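Local coordinates for protein DNA primase (Aquifex aeolicus, PDB 2AU3) that probably synthesises the short RNA primers from which DNA polymerase starts during replication, using a zinc-binding domain and a Toprim-containing RNA polymerase core, at residues 107-112 and 168-173; 257-260 and 266-269; 22-27 and 45-50; 194-199 and 228-233. All coordinates share one frame; numbering follows the deposited sequence.

Overall arrangement
Along the chain the four contacts follow one another without overlap, in the order interaction 3, interaction 1, interaction 4 and interaction 2. Interaction 3 lies in the zinc-binding domain, its centre about 28 to 29 Å from the centres of the other three. Interaction 1 packs helix 101-122 on the loop after helix 164-168 in the polymerase core, its centre about 16 Å from that of interaction 4. Interactions 4 and 2 touch, with centres about 13 Å apart: strands 231-232 and 267-270 are neighbours in one mixed sheet, and F232 O meets A269 N. The antiparallel hairpin of 194-199 is thereby set against the Toprim sheet, beside whose strand ends lie the predicted magnesium-binding residues.

Interaction 1 (107-112 and 168-173); sequences VALDRV and LETKNL
The carboxamide of N172 meets L109 at its nitrogen end, with CD2 of L109 3.8 Å from ND2, while its oxygen end, OD1, is hydrogen-bonded to S219; F185 and P220 also touch this side chain. The contact belongs to the N-terminal part of the polymerase core, where helix 101-122 packs on the turn that follows helix 164-168. L109 and T170 reach for each other tip to tip, the T170 methyl CG2 resting 4.0 Å from L109 CG and nearly as close to both leucine methyls. Threonine suits the place because its two branches do different work. With OG1 set between the backbone N and the carbonyl carbon (chi1 62°), CG2 is left to face the helix, and the hydroxyl accepts N172 N at 3.3 Å, an ST turn, as it bonds to Y167 O. A valine here would probably cost N172 N and Y167 O the hydroxyl that links them and weaken the turn. Y167 also touches A108, L109 and V112, and its OH weakly hydrogen-bonds N172 ND2, so it lies against both segments. Positive phi at K171 (65°) ends the helical run, and a type I turn closes where K171 N meets L168 O at 3.2 Å.

Interaction 2 (257-260 and 266-269); sequences LRLF and NVVA
L259 and F260 meet V267 without a hydrogen bond, and the nearby polar link runs along the strand's edge, where A269 N probably hydrogen-bonds to F232 O and so ties strand 267-270 to strand 231-232. The contact itself is apolar. L259 leaves its helix toward the strand and crosses V267 at about a right angle, its CD2 methyl lying 3.8 Å from V267 CG2 and 4.1 Å from V267 CG1, so that one leucine branch touches both valine methyls. V267 holds CG1 anti to its backbone N (chi1 -174°), which leaves CG2 beside that N, where L259 CB also comes within 4.1 Å. A beta-branched valine fits a strand facing a helix, and the longer leucine reaches from the helix to the valine methyls. L259 also touches I248, I264, P329 and I333. F260 does not start out toward the strand, but its ring comes round so that V267 O lies at the edge, near the ring plane, 4.5 Å from CE1. That oxygen is buried and has no polar partner in the model; F143 packs edge-to-face on the same ring. On the helix, R258 forms salt bridges to D330 and E262. Strand 247-249, helix 253-261 and strand 267-270 form a beta-alpha-beta crossover between parallel neighbours, a unit of the Toprim fold, whose predicted magnesium ligands E251 and D295 have side chains about 10 Å from V267 and about 9 Å from L259.

Interaction 3 (22-27 and 45-50); sequences EYLNLE and PSFYVS
L24 and F47 cross at about a right angle, with the CD1 methyl of L24 placed obliquely to the ring and 4.0 Å from CE2. Two residues further along each segment a second apolar pair forms, more loosely, where L26 CD2 lies 4.3 Å from V49 CG2. F47 and V49 alternate along strand 47-50 and send their side chains to one face, toward 22-27, while Y48 between them leaves on the other and packs edge-to-face on F59. A chi1 of -178° carries the F47 ring straight away from its own amide nitrogen and across to L24. The aromatic ring also lies against F56, the planes inclined by about 15°, and touches C37, P38 and F39. This is the CHC2 zinc ribbon: the zinc ion is held by C37, H40, C58 and C61, and the side chain of F47 comes within about 5 Å of it, so this large flat group probably screens one flank of the site. Strand 32-35 is the neighbour of strand 47-50, and its T35 touches both L24 and L26, its hydroxyl bonding to N25 O. Backbone bonds join F47 to T35, V49 to Y33 and E27 to R34. On the helical side, I16 and I20 lie on V49, S21 meets L26, and F70 of helix 67-75 touches L24. Farther out, Y23 bonds through OH to E75 and E22 pairs with R89.

Interaction 4 (194-199 and 228-233); sequences KDPRGR and GENLFG
A tight beta hairpin, the link between strands 188-194 and 200-207, sets its turn against the segment leading into strand 231-232. D195 to G198 form a type I turn followed by a G1 bulge: G198 N bonds to D195 O, and D195 N to R199 O, both at 2.8 Å. Glycine is required at the fourth position, where a CB would jam against the carbonyl O of R197. Across the contact N230 turns its amide oxygen to the start of the turn, OD1 lying 3.7 Å from D195 CA and 3.8 Å from P196 CD, while ND2 bonds to K226 O. The carboxylate of D195 looks inward to its own hairpin, a chi1 of 65° folding it back over the turn. OD1 takes R199 N at 2.9 Å from above the carboxylate plane and, weakly, R197 N; OD2 receives R199 NE on its syn side, a salt bridge of 3.0 Å. An alanine here would remove the carboxylate, probably leaving the R199 guanidinium without its charged mate and the amides of R197 and R199 without their acceptor. A water lies 2.9 Å from K194 O and can also reach L231 O, a weak bond. Around the contact, K194 and P196 lie on helix 234-244, I201 of strand 200-207 touches D195 and N230, and L231 packs on helix 277-284.

Interaction 1 (107-112 and 168-173)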
loop_
_atom_site.group_PDB
_atom_site.type_symbol
_atom_site.label_atom_id
_atom_site.label_comp_id
_atom_site.label_asym_id
_atom_site.label_seq_id
_atom_site.Cartn_x
_atom_site.Cartn_y
_atom_site.Cartn_z
ATOM N N VAL A 107 17.871 -2.156 2.143
ATOM C CA VAL A 107 18.516 -1.275 1.197
ATOM C C VAL A 107 18.403 -1.855 -0.207
ATOM O O VAL A 107 18.216 -1.102 -1.161
ATOM C CB VAL A 107 19.988 -0.959 1.581
ATOM C CG1 VAL A 107 20.759 -0.340 0.402
ATOM C CG2 VAL A 107 20.023 -0.027 2.784
ATOM N N ALA A 108 18.480 -3.182 -0.325
ATOM C CA ALA A 108 18.354 -3.847 -1.623
ATOM C C ALA A 108 16.934 -3.707 -2.165
ATOM O O ALA A 108 16.732 -3.398 -3.340
ATOM C CB ALA A 108 18.724 -5.337 -1.520
ATOM N N LEU A 109 15.959 -4.001 -1.314
ATOM C CA LEU A 109 14.556 -3.815 -1.685
ATOM C C LEU A 109 14.344 -2.426 -2.262
ATOM O O LEU A 109 13.691 -2.266 -3.280
ATOM C CB LEU A 109 13.633 -4.078 -0.483
ATOM C CG LEU A 109 13.393 -5.583 -0.288
ATOM C CD1 LEU A 109 12.840 -5.907 1.125
ATOM C CD2 LEU A 109 12.452 -6.128 -1.395
ATOM N N ASP A 110 14.940 -1.426 -1.623
ATOM C CA ASP A 110 14.740 -0.050 -2.027
ATOM C C ASP A 110 15.468 0.294 -3.326
ATOM O O ASP A 110 14.934 1.037 -4.167
ATOM C CB ASP A 110 15.159 0.903 -0.909
ATOM C CG ASP A 110 14.840 2.339 -1.248
ATOM O OD1 ASP A 110 13.645 2.743 -1.114
ATOM O OD2 ASP A 110 15.694 3.106 -1.738
ATOM N N ARG A 111 16.680 -0.235 -3.487
ATOM C CA ARG A 111 17.438 -0.018 -4.709
ATOM C C ARG A 111 16.776 -0.704 -5.910
ATOM O O ARG A 111 16.870 -0.233 -7.050
ATOM C CB ARG A 111 18.867 -0.543 -4.553
ATOM C CG ARG A 111 19.684 -0.407 -5.814
ATOM C CD ARG A 111 19.900 1.074 -6.177
ATOM N NE ARG A 111 20.649 1.289 -7.400
ATOM C CZ ARG A 111 20.102 1.458 -8.599
ATOM N NH1 ARG A 111 18.776 1.372 -8.772
ATOM N NH2 ARG A 111 20.892 1.701 -9.636
ATOM N N VAL A 112 16.194 -1.864 -5.660
ATOM C CA VAL A 112 15.524 -2.611 -6.707
ATOM C C VAL A 112 14.233 -1.871 -7.100
ATOM O O VAL A 112 13.886 -1.792 -8.264
ATOM C CB VAL A 112 15.244 -4.064 -6.264
ATOM C CG1 VAL A 112 14.257 -4.773 -7.217
ATOM C CG2 VAL A 112 16.546 -4.856 -6.188
ATOM N N LEU A 168 18.852 -11.861 -2.173
ATOM C CA LEU A 168 18.501 -13.280 -2.312
ATOM C C LEU A 168 17.676 -13.790 -1.144
ATOM O O LEU A 168 16.850 -14.676 -1.314
ATOM C CB LEU A 168 19.773 -14.144 -2.481
ATOM C CG LEU A 168 20.470 -14.081 -3.852
ATOM C CD1 LEU A 168 21.901 -14.677 -3.825
ATOM C CD2 LEU A 168 19.615 -14.742 -4.959
ATOM N N GLU A 169 17.887 -13.218 0.041
ATOM C CA GLU A 169 17.043 -13.509 1.192
ATOM C C GLU A 169 15.555 -13.141 1.007
ATOM O O GLU A 169 14.719 -13.599 1.784
ATOM C CB GLU A 169 17.583 -12.826 2.462
ATOM C CG GLU A 169 18.933 -13.354 2.944
ATOM C CD GLU A 169 18.842 -14.732 3.587
ATOM O OE1 GLU A 169 17.771 -15.066 4.151
ATOM O OE2 GLU A 169 19.843 -15.484 3.526
ATOM N N THR A 170 15.231 -12.308 0.016
ATOM C CA THR A 170 13.812 -11.929 -0.227
ATOM C C THR A 170 13.048 -12.963 -1.044
ATOM O O THR A 170 11.816 -12.964 -1.043
ATOM C CB THR A 170 13.679 -10.576 -0.937
ATOM O OG1 THR A 170 14.309 -10.644 -2.224
ATOM C CG2 THR A 170 14.429 -9.464 -0.182
ATOM N N LYS A 171 13.791 -13.809 -1.756
ATOM C CA LYS A 171 13.235 -14.772 -2.715
ATOM C C LYS A 171 12.550 -14.125 -3.931
ATOM O O LYS A 171 11.729 -14.757 -4.613
ATOM C CB LYS A 171 12.313 -15.797 -2.024
ATOM C CG LYS A 171 13.035 -16.658 -0.990
ATOM C CD LYS A 171 12.574 -16.317 0.402
ATOM C CE LYS A 171 12.033 -17.531 1.116
ATOM N NZ LYS A 171 10.604 -17.314 1.469
ATOM N N ASN A 172 12.898 -12.869 -4.195
ATOM C CA ASN A 172 12.401 -12.168 -5.367
ATOM C C ASN A 172 13.242 -12.470 -6.584
ATOM O O ASN A 172 12.997 -11.939 -7.667
ATOM C CB ASN A 172 12.329 -10.659 -5.118
ATOM C CG ASN A 172 11.271 -10.296 -4.114
ATOM O OD1 ASN A 172 10.192 -10.881 -4.099
ATOM N ND2 ASN A 172 11.582 -9.355 -3.249
ATOM N N LEU A 173 14.238 -13.324 -6.381
ATOM C CA LEU A 173 15.152 -13.782 -7.428
ATOM C C LEU A 173 15.198 -15.307 -7.479
ATOM O O LEU A 173 15.482 -15.957 -6.477
ATOM C CB LEU A 173 16.557 -13.273 -7.128
ATOM C CG LEU A 173 17.254 -12.515 -8.235
ATOM C CD1 LEU A 173 16.318 -11.476 -8.790
ATOM C CD2 LEU A 173 18.552 -11.902 -7.714
#

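Interaction 2 (257-260 and 266-269)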
loop_
_atom_site.group_PDB
_atom_site.type_symbol
_atom_site.label_atom_id
_atom_site.label_comp_id
_atom_site.label_asym_id
_atom_site.label_seq_id
_atom_site.Cartn_x
_atom_site.Cartn_y
_atom_site.Cartn_z
ATOM N N LEU A 257 -5.313 2.094 -6.804
ATOM C CA LEU A 257 -4.576 3.061 -7.594
ATOM C C LEU A 257 -5.524 3.959 -8.366
ATOM O O LEU A 257 -5.258 5.156 -8.516
ATOM C CB LEU A 257 -3.626 2.354 -8.535
ATOM C CG LEU A 257 -2.508 1.629 -7.801
ATOM C CD1 LEU A 257 -1.646 0.888 -8.788
ATOM C CD2 LEU A 257 -1.710 2.658 -7.023
ATOM N N ARG A 258 -6.641 3.383 -8.814
ATOM C CA ARG A 258 -7.684 4.120 -9.512
ATOM C C ARG A 258 -8.382 5.121 -8.614
ATOM O O ARG A 258 -8.568 6.260 -9.008
ATOM C CB ARG A 258 -8.736 3.164 -10.093
ATOM C CG ARG A 258 -8.296 2.491 -11.376
ATOM C CD ARG A 258 -8.174 3.448 -12.561
ATOM N NE ARG A 258 -9.500 3.767 -13.073
ATOM C CZ ARG A 258 -9.988 4.994 -13.214
ATOM N NH1 ARG A 258 -9.273 6.055 -12.904
ATOM N NH2 ARG A 258 -11.201 5.158 -13.678
ATOM N N LEU A 259 -8.816 4.689 -7.428
ATOM C CA LEU A 259 -9.466 5.627 -6.491
ATOM C C LEU A 259 -8.521 6.778 -6.118
ATOM O O LEU A 259 -8.902 7.967 -6.147
ATOM C CB LEU A 259 -9.984 4.873 -5.249
ATOM C CG LEU A 259 -11.481 4.499 -5.231
ATOM C CD1 LEU A 259 -11.826 3.486 -6.318
ATOM C CD2 LEU A 259 -11.834 3.926 -3.841
ATOM N N PHE A 260 -7.256 6.440 -5.839
ATOM C CA PHE A 260 -6.223 7.464 -5.559
ATOM C C PHE A 260 -6.025 8.404 -6.769
ATOM O O PHE A 260 -5.830 9.607 -6.594
ATOM C CB PHE A 260 -4.880 6.811 -5.253
ATOM C CG PHE A 260 -4.395 7.050 -3.881
ATOM C CD1 PHE A 260 -4.734 6.169 -2.862
ATOM C CD2 PHE A 260 -3.617 8.150 -3.591
ATOM C CE1 PHE A 260 -4.288 6.410 -1.576
ATOM C CE2 PHE A 260 -3.164 8.379 -2.310
ATOM C CZ PHE A 260 -3.500 7.497 -1.310
ATOM N N ASN A 266 -8.235 7.775 1.123
ATOM C CA ASN A 266 -8.291 7.076 2.412
ATOM C C ASN A 266 -8.684 5.627 2.153
ATOM O O ASN A 266 -9.671 5.162 2.658
ATOM C CB ASN A 266 -9.290 7.767 3.368
ATOM C CG ASN A 266 -10.707 7.874 2.767
ATOM O OD1 ASN A 266 -10.862 8.061 1.561
ATOM N ND2 ASN A 266 -11.723 7.775 3.614
ATOM N N VAL A 267 -7.872 4.942 1.357
ATOM C CA VAL A 267 -8.195 3.644 0.730
ATOM C C VAL A 267 -7.061 2.666 1.009
ATOM O O VAL A 267 -5.870 3.038 0.867
ATOM C CB VAL A 267 -8.290 3.779 -0.825
ATOM C CG1 VAL A 267 -8.791 2.444 -1.479
ATOM C CG2 VAL A 267 -9.230 4.914 -1.220
ATOM N N VAL A 268 -7.427 1.406 1.326
ATOM C CA VAL A 268 -6.480 0.303 1.516
ATOM C C VAL A 268 -6.992 -0.913 0.774
ATOM O O VAL A 268 -8.149 -0.962 0.385
ATOM C CB VAL A 268 -6.333 -0.111 3.020
ATOM C CG1 VAL A 268 -5.470 0.928 3.774
ATOM C CG2 VAL A 268 -7.693 -0.217 3.686
ATOM N N ALA A 269 -6.122 -1.895 0.573
ATOM C CA ALA A 269 -6.542 -3.141 -0.052
ATOM C C ALA A 269 -5.760 -4.300 0.545
ATOM O O ALA A 269 -4.613 -4.105 0.969
ATOM C CB ALA A 269 -6.320 -3.064 -1.559
#

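Interaction 3 (22-27 and 45-50)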
loop_
_atom_site.group_PDB
_atom_site.type_symbol
_atom_site.label_atom_id
_atom_site.label_comp_id
_atom_site.label_asym_id
_atom_site.label_seq_id
_atom_site.Cartn_x
_atom_site.Cartn_y
_atom_site.Cartn_z
ATOM N N GLU A 22 23.487 21.539 1.345
ATOM C CA GLU A 22 24.863 21.591 0.853
ATOM C C GLU A 22 24.921 21.520 -0.686
ATOM O O GLU A 22 25.779 22.148 -1.311
ATOM C CB GLU A 22 25.674 20.435 1.448
ATOM C CG GLU A 22 25.726 20.429 2.979
ATOM C CD GLU A 22 27.090 20.034 3.524
ATOM O OE1 GLU A 22 27.552 18.904 3.264
ATOM O OE2 GLU A 22 27.700 20.847 4.236
ATOM N N TYR A 23 23.995 20.766 -1.278
ATOM C CA TYR A 23 24.010 20.484 -2.716
ATOM C C TYR A 23 23.074 21.398 -3.475
ATOM O O TYR A 23 23.427 21.911 -4.542
ATOM C CB TYR A 23 23.556 19.060 -2.978
ATOM C CG TYR A 23 24.502 18.003 -2.519
ATOM C CD1 TYR A 23 25.543 17.570 -3.346
ATOM C CD2 TYR A 23 24.347 17.400 -1.278
ATOM C CE1 TYR A 23 26.399 16.576 -2.937
ATOM C CE2 TYR A 23 25.232 16.437 -0.842
ATOM C CZ TYR A 23 26.232 16.009 -1.686
ATOM O OH TYR A 23 27.086 15.041 -1.272
ATOM N N LEU A 24 21.879 21.609 -2.921
ATOM C CA LEU A 24 20.831 22.351 -3.620
ATOM C C LEU A 24 20.406 23.663 -2.944
ATOM O O LEU A 24 20.520 23.827 -1.717
ATOM C CB LEU A 24 19.596 21.459 -3.863
ATOM C CG LEU A 24 19.850 20.061 -4.457
ATOM C CD1 LEU A 24 18.565 19.224 -4.543
ATOM C CD2 LEU A 24 20.554 20.150 -5.816
ATOM N N ASN A 25 19.927 24.592 -3.771
ATOM C CA ASN A 25 19.276 25.797 -3.293
ATOM C C ASN A 25 17.840 25.476 -2.892
ATOM O O ASN A 25 16.982 25.261 -3.750
ATOM C CB ASN A 25 19.274 26.884 -4.376
ATOM C CG ASN A 25 20.628 27.058 -5.034
ATOM O OD1 ASN A 25 21.609 27.375 -4.374
ATOM N ND2 ASN A 25 20.681 26.860 -6.349
ATOM N N LEU A 26 17.580 25.449 -1.591
ATOM C CA LEU A 26 16.280 25.040 -1.098
ATOM C C LEU A 26 15.487 26.282 -0.719
ATOM O O LEU A 26 15.991 27.150 0.012
ATOM C CB LEU A 26 16.415 24.082 0.095
ATOM C CG LEU A 26 17.049 22.703 -0.145
ATOM C CD1 LEU A 26 17.128 21.934 1.152
ATOM C CD2 LEU A 26 16.286 21.906 -1.187
ATOM N N GLU A 27 14.273 26.382 -1.254
ATOM C CA GLU A 27 13.343 27.435 -0.863
ATOM C C GLU A 27 12.323 26.850 0.101
ATOM O O GLU A 27 11.794 25.770 -0.144
ATOM C CB GLU A 27 12.589 27.980 -2.078
ATOM C CG GLU A 27 11.701 29.178 -1.724
ATOM C CD GLU A 27 10.559 29.420 -2.701
ATOM O OE1 GLU A 27 10.437 28.662 -3.698
ATOM O OE2 GLU A 27 9.773 30.384 -2.469
ATOM N N PRO A 45 9.929 23.642 -10.105
ATOM C CA PRO A 45 10.476 22.896 -8.967
ATOM C C PRO A 45 9.477 21.846 -8.447
ATOM O O PRO A 45 8.374 22.202 -8.042
ATOM C CB PRO A 45 10.743 23.981 -7.926
ATOM C CG PRO A 45 10.935 25.228 -8.728
ATOM C CD PRO A 45 9.977 25.101 -9.887
ATOM N N SER A 46 9.864 20.575 -8.499
ATOM C CA SER A 46 8.977 19.467 -8.140
ATOM C C SER A 46 9.597 18.557 -7.080
ATOM O O SER A 46 9.033 17.524 -6.735
ATOM C CB SER A 46 8.659 18.630 -9.378
ATOM O OG SER A 46 8.146 19.454 -10.398
ATOM N N PHE A 47 10.754 18.962 -6.577
ATOM C CA PHE A 47 11.571 18.146 -5.674
ATOM C C PHE A 47 11.455 18.702 -4.266
ATOM O O PHE A 47 11.902 19.829 -3.995
ATOM C CB PHE A 47 13.027 18.189 -6.157
ATOM C CG PHE A 47 13.975 17.352 -5.347
ATOM C CD1 PHE A 47 14.445 16.143 -5.848
ATOM C CD2 PHE A 47 14.453 17.807 -4.109
ATOM C CE1 PHE A 47 15.361 15.368 -5.117
ATOM C CE2 PHE A 47 15.360 17.047 -3.372
ATOM C CZ PHE A 47 15.822 15.824 -3.875
ATOM N N TYR A 48 10.856 17.911 -3.371
ATOM C CA TYR A 48 10.509 18.368 -2.034
ATOM C C TYR A 48 11.297 17.652 -0.959
ATOM O O TYR A 48 11.586 16.466 -1.071
ATOM C CB TYR A 48 9.005 18.216 -1.773
ATOM C CG TYR A 48 8.163 19.204 -2.551
ATOM C CD1 TYR A 48 7.704 20.373 -1.963
ATOM C CD2 TYR A 48 7.833 18.959 -3.880
ATOM C CE1 TYR A 48 6.921 21.273 -2.676
ATOM C CE2 TYR A 48 7.067 19.848 -4.596
ATOM C CZ TYR A 48 6.620 21.003 -3.992
ATOM O OH TYR A 48 5.870 21.879 -4.723
ATOM N N VAL A 49 11.656 18.401 0.082
ATOM C CA VAL A 49 12.317 17.849 1.242
ATOM C C VAL A 49 11.441 18.133 2.452
ATOM O O VAL A 49 11.085 19.282 2.701
ATOM C CB VAL A 49 13.719 18.475 1.429
ATOM C CG1 VAL A 49 14.389 17.898 2.676
ATOM C CG2 VAL A 49 14.593 18.242 0.163
ATOM N N SER A 50 11.043 17.083 3.170
ATOM C CA SER A 50 10.180 17.270 4.331
ATOM C C SER A 50 11.033 17.136 5.588
ATOM O O SER A 50 11.603 16.077 5.843
ATOM C CB SER A 50 9.062 16.223 4.320
ATOM O OG SER A 50 8.494 16.071 5.610
#

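Interaction 4 (194-199 and 228-233)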
loop_
_atom_site.group_PDB
_atom_site.type_symbol
_atom_site.label_atom_id
_atom_site.label_comp_id
_atom_site.label_asym_id
_atom_site.label_seq_id
_atom_site.Cartn_x
_atom_site.Cartn_y
_atom_site.Cartn_z
ATOM N N LYS A 194 4.699 -1.700 0.490
ATOM C CA LYS A 194 5.345 -1.010 1.607
ATOM C C LYS A 194 4.705 -1.392 2.920
ATOM O O LYS A 194 3.488 -1.579 2.985
ATOM C CB LYS A 194 5.257 0.518 1.444
ATOM C CG LYS A 194 5.986 1.017 0.192
ATOM C CD LYS A 194 5.892 2.513 -0.019
ATOM C CE LYS A 194 6.548 2.902 -1.358
ATOM N NZ LYS A 194 6.888 4.350 -1.411
ATOM N N ASP A 195 5.496 -1.446 3.989
ATOM C CA ASP A 195 4.910 -1.614 5.308
ATOM C C ASP A 195 4.220 -0.314 5.739
ATOM O O ASP A 195 4.377 0.691 5.063
ATOM C CB ASP A 195 5.949 -2.112 6.326
ATOM C CG ASP A 195 7.058 -1.128 6.595
ATOM O OD1 ASP A 195 6.944 0.087 6.282
ATOM O OD2 ASP A 195 8.115 -1.505 7.159
ATOM N N PRO A 196 3.473 -0.311 6.849
ATOM C CA PRO A 196 2.753 0.906 7.263
ATOM C C PRO A 196 3.644 2.143 7.457
ATOM O O PRO A 196 3.102 3.253 7.467
ATOM C CB PRO A 196 2.103 0.490 8.588
ATOM C CG PRO A 196 1.907 -0.973 8.432
ATOM C CD PRO A 196 3.192 -1.437 7.759
ATOM N N ARG A 197 4.965 1.962 7.592
ATOM C CA ARG A 197 5.892 3.092 7.720
ATOM C C ARG A 197 6.584 3.491 6.395
ATOM O O ARG A 197 7.424 4.362 6.368
ATOM C CB ARG A 197 6.929 2.831 8.843
ATOM C CG ARG A 197 7.829 1.602 8.616
ATOM C CD ARG A 197 8.851 1.322 9.734
ATOM N NE ARG A 197 9.289 2.551 10.405
ATOM C CZ ARG A 197 9.638 2.635 11.690
ATOM N NH1 ARG A 197 9.623 1.552 12.472
ATOM N NH2 ARG A 197 10.009 3.806 12.200
ATOM N N GLY A 198 6.195 2.868 5.291
ATOM C CA GLY A 198 6.711 3.276 4.009
ATOM C C GLY A 198 7.942 2.528 3.539
ATOM O O GLY A 198 8.478 2.880 2.507
ATOM N N ARG A 199 8.393 1.512 4.278
ATOM C CA ARG A 199 9.553 0.743 3.802
ATOM C C ARG A 199 9.092 -0.278 2.799
ATOM O O ARG A 199 8.145 -1.048 3.057
ATOM C CB ARG A 199 10.276 0.024 4.932
ATOM C CG ARG A 199 10.974 0.937 5.905
ATOM C CD ARG A 199 11.837 0.163 6.916
ATOM N NE ARG A 199 11.089 -0.957 7.497
ATOM C CZ ARG A 199 11.585 -1.815 8.379
ATOM N NH1 ARG A 199 12.844 -1.688 8.788
ATOM N NH2 ARG A 199 10.821 -2.800 8.855
ATOM N N GLY A 228 -0.137 -11.587 4.619
ATOM C CA GLY A 228 -1.292 -11.613 5.501
ATOM C C GLY A 228 -1.285 -10.588 6.620
ATOM O O GLY A 228 -2.278 -10.455 7.317
ATOM N N GLU A 229 -0.188 -9.845 6.769
ATOM C CA GLU A 229 -0.012 -8.914 7.889
ATOM C C GLU A 229 0.117 -7.438 7.459
ATOM O O GLU A 229 0.283 -6.541 8.303
ATOM C CB GLU A 229 1.211 -9.337 8.699
ATOM C CG GLU A 229 1.075 -10.747 9.288
ATOM C CD GLU A 229 2.237 -11.126 10.188
ATOM O OE1 GLU A 229 2.886 -10.212 10.758
ATOM O OE2 GLU A 229 2.505 -12.339 10.322
ATOM N N ASN A 230 0.032 -7.201 6.151
ATOM C CA ASN A 230 0.202 -5.865 5.571
ATOM C C ASN A 230 -0.986 -5.455 4.699
ATOM O O ASN A 230 -1.664 -6.310 4.131
ATOM C CB ASN A 230 1.491 -5.819 4.741
ATOM C CG ASN A 230 2.742 -5.860 5.599
ATOM O OD1 ASN A 230 3.174 -4.833 6.106
ATOM N ND2 ASN A 230 3.314 -7.060 5.787
ATOM N N LEU A 231 -1.226 -4.151 4.583
ATOM C CA LEU A 231 -2.255 -3.663 3.678
ATOM C C LEU A 231 -1.627 -2.769 2.632
ATOM O O LEU A 231 -0.900 -1.819 2.969
ATOM C CB LEU A 231 -3.360 -2.880 4.426
ATOM C CG LEU A 231 -4.373 -3.705 5.229
ATOM C CD1 LEU A 231 -5.055 -2.834 6.267
ATOM C CD2 LEU A 231 -5.403 -4.354 4.311
ATOM N N PHE A 232 -1.916 -3.053 1.370
ATOM C CA PHE A 232 -1.505 -2.152 0.313
ATOM C C PHE A 232 -2.126 -0.778 0.522
ATOM O O PHE A 232 -3.346 -0.657 0.763
ATOM C CB PHE A 232 -1.925 -2.677 -1.056
ATOM C CG PHE A 232 -1.387 -1.845 -2.202
ATOM C CD1 PHE A 232 -0.011 -1.756 -2.416
ATOM C CD2 PHE A 232 -2.246 -1.162 -3.056
ATOM C CE1 PHE A 232 0.503 -0.987 -3.471
ATOM C CE2 PHE A 232 -1.745 -0.388 -4.125
ATOM C CZ PHE A 232 -0.380 -0.295 -4.323
ATOM N N GLY A 233 -1.296 0.254 0.384
ATOM C CA GLY A 233 -1.753 1.619 0.458
ATOM C C GLY A 233 -1.815 2.219 1.857
ATOM O O GLY A 233 -2.052 3.414 1.994
HETATM O O HOH W 1 1.492 0.512 3.211
#